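Local coordinates for inositol polyphosphate multikinase alpha (Arabidopsis thaliana, PDB 4FRF), which phosphorylates inositol phosphates with ATP over a broad substrate range, converting inositol 1,4,5-trisphosphate to the 1,3,4,5,6-pentakisphosphate, at residues A[121-126]-A[153-158]. Numbering follows the deposited sequence.
Sequences FRISGF and RLTLRK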
loop_
_atom_site.group_PDB
_atom_site.type_symbol
_atom_site.label_atom_id
_atom_site.label_comp_id
_atom_site.label_asym_id
_atom_site.label_seq_id
_atom_site.Cartn_x
_atom_site.Cartn_y
_atom_site.Cartn_z
ATOM N N PHE A 121 -1.732 -0.465 -9.915
ATOM C CA PHE A 121 -2.504 -1.479 -10.629
ATOM C C PHE A 121 -2.400 -1.394 -12.155
ATOM O O PHE A 121 -1.642 -0.580 -12.686
ATOM C CB PHE A 121 -3.946 -1.339 -10.236
ATOM C CG PHE A 121 -4.523 -0.005 -10.562
ATOM C CD1 PHE A 121 -4.424 1.051 -9.660
ATOM C CD2 PHE A 121 -5.197 0.196 -11.759
ATOM C CE1 PHE A 121 -4.986 2.291 -9.947
ATOM C CE2 PHE A 121 -5.776 1.413 -12.052
ATOM C CZ PHE A 121 -5.664 2.474 -11.145
ATOM N N ARG A 122 -3.219 -2.192 -12.853
ATOM C CA ARG A 122 -3.101 -2.346 -14.309
ATOM C C ARG A 122 -4.365 -2.958 -14.952
ATOM O O ARG A 122 -4.597 -4.168 -14.849
ATOM C CB ARG A 122 -1.903 -3.231 -14.636
ATOM C CG ARG A 122 -1.307 -3.002 -16.005
ATOM C CD ARG A 122 -0.532 -4.232 -16.521
ATOM N NE ARG A 122 0.194 -4.952 -15.475
ATOM C CZ ARG A 122 1.096 -5.908 -15.708
ATOM N NH1 ARG A 122 1.411 -6.252 -16.951
ATOM N NH2 ARG A 122 1.694 -6.518 -14.700
ATOM N N ILE A 123 -5.143 -2.140 -15.661
ATOM C CA ILE A 123 -6.287 -2.653 -16.408
ATOM C C ILE A 123 -5.817 -3.631 -17.492
ATOM O O ILE A 123 -5.027 -3.269 -18.365
ATOM C CB ILE A 123 -7.074 -1.527 -17.040
ATOM C CG1 ILE A 123 -7.609 -0.607 -15.963
ATOM C CG2 ILE A 123 -8.203 -2.077 -17.835
ATOM C CD1 ILE A 123 -8.135 0.674 -16.490
ATOM N N SER A 124 -6.250 -4.887 -17.380
ATOM C CA SER A 124 -5.705 -5.983 -18.193
ATOM C C SER A 124 -6.624 -6.267 -19.355
ATOM O O SER A 124 -6.234 -6.901 -20.348
ATOM C CB SER A 124 -5.564 -7.256 -17.358
ATOM O OG SER A 124 -4.412 -7.220 -16.541
ATOM N N GLY A 125 -7.870 -5.859 -19.195
ATOM C CA GLY A 125 -8.857 -6.076 -20.188
ATOM C C GLY A 125 -10.210 -5.718 -19.652
ATOM O O GLY A 125 -10.423 -5.684 -18.435
ATOM N N PHE A 126 -11.119 -5.419 -20.573
ATOM C CA PHE A 126 -12.506 -5.222 -20.262
ATOM C C PHE A 126 -13.298 -5.532 -21.496
ATOM O O PHE A 126 -12.719 -5.729 -22.565
ATOM C CB PHE A 126 -12.759 -3.781 -19.822
ATOM C CG PHE A 126 -12.487 -2.752 -20.891
ATOM C CD1 PHE A 126 -13.499 -2.304 -21.707
ATOM C CD2 PHE A 126 -11.243 -2.164 -21.005
ATOM C CE1 PHE A 126 -13.264 -1.333 -22.653
ATOM C CE2 PHE A 126 -11.008 -1.193 -21.962
ATOM C CZ PHE A 126 -12.023 -0.789 -22.789
ATOM N N ARG A 153 -7.491 6.371 -16.296
ATOM C CA ARG A 153 -8.567 7.120 -15.702
ATOM C C ARG A 153 -9.691 7.229 -16.695
ATOM O O ARG A 153 -10.855 7.164 -16.328
ATOM C CB ARG A 153 -8.084 8.501 -15.262
ATOM C CG ARG A 153 -9.178 9.374 -14.672
ATOM C CD ARG A 153 -8.651 10.291 -13.544
ATOM N NE ARG A 153 -7.379 10.944 -13.878
ATOM C CZ ARG A 153 -6.232 10.717 -13.236
ATOM N NH1 ARG A 153 -6.199 9.874 -12.211
ATOM N NH2 ARG A 153 -5.124 11.352 -13.594
ATOM N N LEU A 154 -9.332 7.306 -17.973
ATOM C CA LEU A 154 -10.317 7.368 -19.048
ATOM C C LEU A 154 -10.998 6.021 -19.227
ATOM O O LEU A 154 -12.223 5.934 -19.288
ATOM C CB LEU A 154 -9.656 7.792 -20.361
ATOM C CG LEU A 154 -10.584 7.911 -21.570
ATOM C CD1 LEU A 154 -11.284 9.257 -21.573
ATOM C CD2 LEU A 154 -9.806 7.710 -22.852
ATOM N N THR A 155 -10.194 4.972 -19.328
ATOM C CA THR A 155 -10.721 3.639 -19.461
ATOM C C THR A 155 -11.704 3.322 -18.350
ATOM O O THR A 155 -12.798 2.810 -18.605
ATOM C CB THR A 155 -9.623 2.631 -19.422
ATOM O OG1 THR A 155 -8.692 2.921 -20.464
ATOM C CG2 THR A 155 -10.189 1.237 -19.615
ATOM N N LEU A 156 -11.320 3.643 -17.118
ATOM C CA LEU A 156 -12.158 3.364 -15.959
ATOM C C LEU A 156 -13.452 4.120 -16.028
ATOM O O LEU A 156 -14.387 3.824 -15.297
ATOM C CB LEU A 156 -11.435 3.716 -14.672
ATOM C CG LEU A 156 -10.478 2.649 -14.159
ATOM C CD1 LEU A 156 -9.696 3.196 -13.002
ATOM C CD2 LEU A 156 -11.244 1.431 -13.732
ATOM N N ARG A 157 -13.497 5.122 -16.891
ATOM C CA ARG A 157 -14.700 5.912 -17.057
ATOM C C ARG A 157 -15.498 5.409 -18.255
ATOM O O ARG A 157 -16.729 5.430 -18.249
ATOM C CB ARG A 157 -14.352 7.387 -17.223
ATOM C CG ARG A 157 -15.532 8.310 -17.010
ATOM C CD ARG A 157 -15.184 9.728 -17.370
ATOM N NE ARG A 157 -13.986 10.170 -16.672
ATOM C CZ ARG A 157 -14.002 10.865 -15.540
ATOM N NH1 ARG A 157 -15.166 11.201 -14.985
ATOM N NH2 ARG A 157 -12.855 11.231 -14.966
ATOM N N LYS A 158 -14.786 4.961 -19.283
ATOM C CA LYS A 158 -15.415 4.271 -20.379
ATOM C C LYS A 158 -16.221 3.120 -19.809
ATOM O O LYS A 158 -17.406 2.956 -20.119
ATOM C CB LYS A 158 -14.359 3.725 -21.333
ATOM C CG LYS A 158 -13.876 4.705 -22.387
ATOM C CD LYS A 158 -12.746 4.083 -23.200
ATOM C CE LYS A 158 -12.491 4.839 -24.490
ATOM N NZ LYS A 158 -11.277 4.317 -25.180
#
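Apolar contacts join Ile-123, on the strand, to Thr-155 and Leu-156 of the helix. Ile-123 and Thr-155 meet end to end, CD1 of Ile-123 lying 3.8 Å from CG2 of Thr-155. The same CD1 also lies 3.9 Å from CG of Leu-156, which brings the end of the isoleucine against two successive helix residues. Farther along the strand, CE2 of Phe-126 meets CG2 of Thr-155 at 3.5 Å, the ring approached obliquely. At the other end, CD1 of Leu-156 stands 4.4 Å from CE2 of Phe-121, a looser touch. With CG2 of Thr-155 anti to the backbone N (chi1 -58°, measured to OG1), the methyl serves both Ile-123 and Phe-126. OG1 of Thr-155 is hydrogen-bonded to the carbonyl oxygen of Gly-151, one turn earlier in the helix, which satisfies this buried hydroxyl. Aromatic neighbours extend the core: Phe-121 packs edge-to-face with Phe-258 and Phe-261, and Phe-126 with Trp-137. A classic beta bulge, in which Ser-124 and Gly-125 both pair with Asp-87 of adjacent strand 83-90, lets Ile-123 and Phe-126, three residues apart, turn to the same helix. The segment axes pass 10.1 Å apart at 49°, as helix 149-158 packs on one face of the antiparallel sheet of this inositol polyphosphate kinase fold.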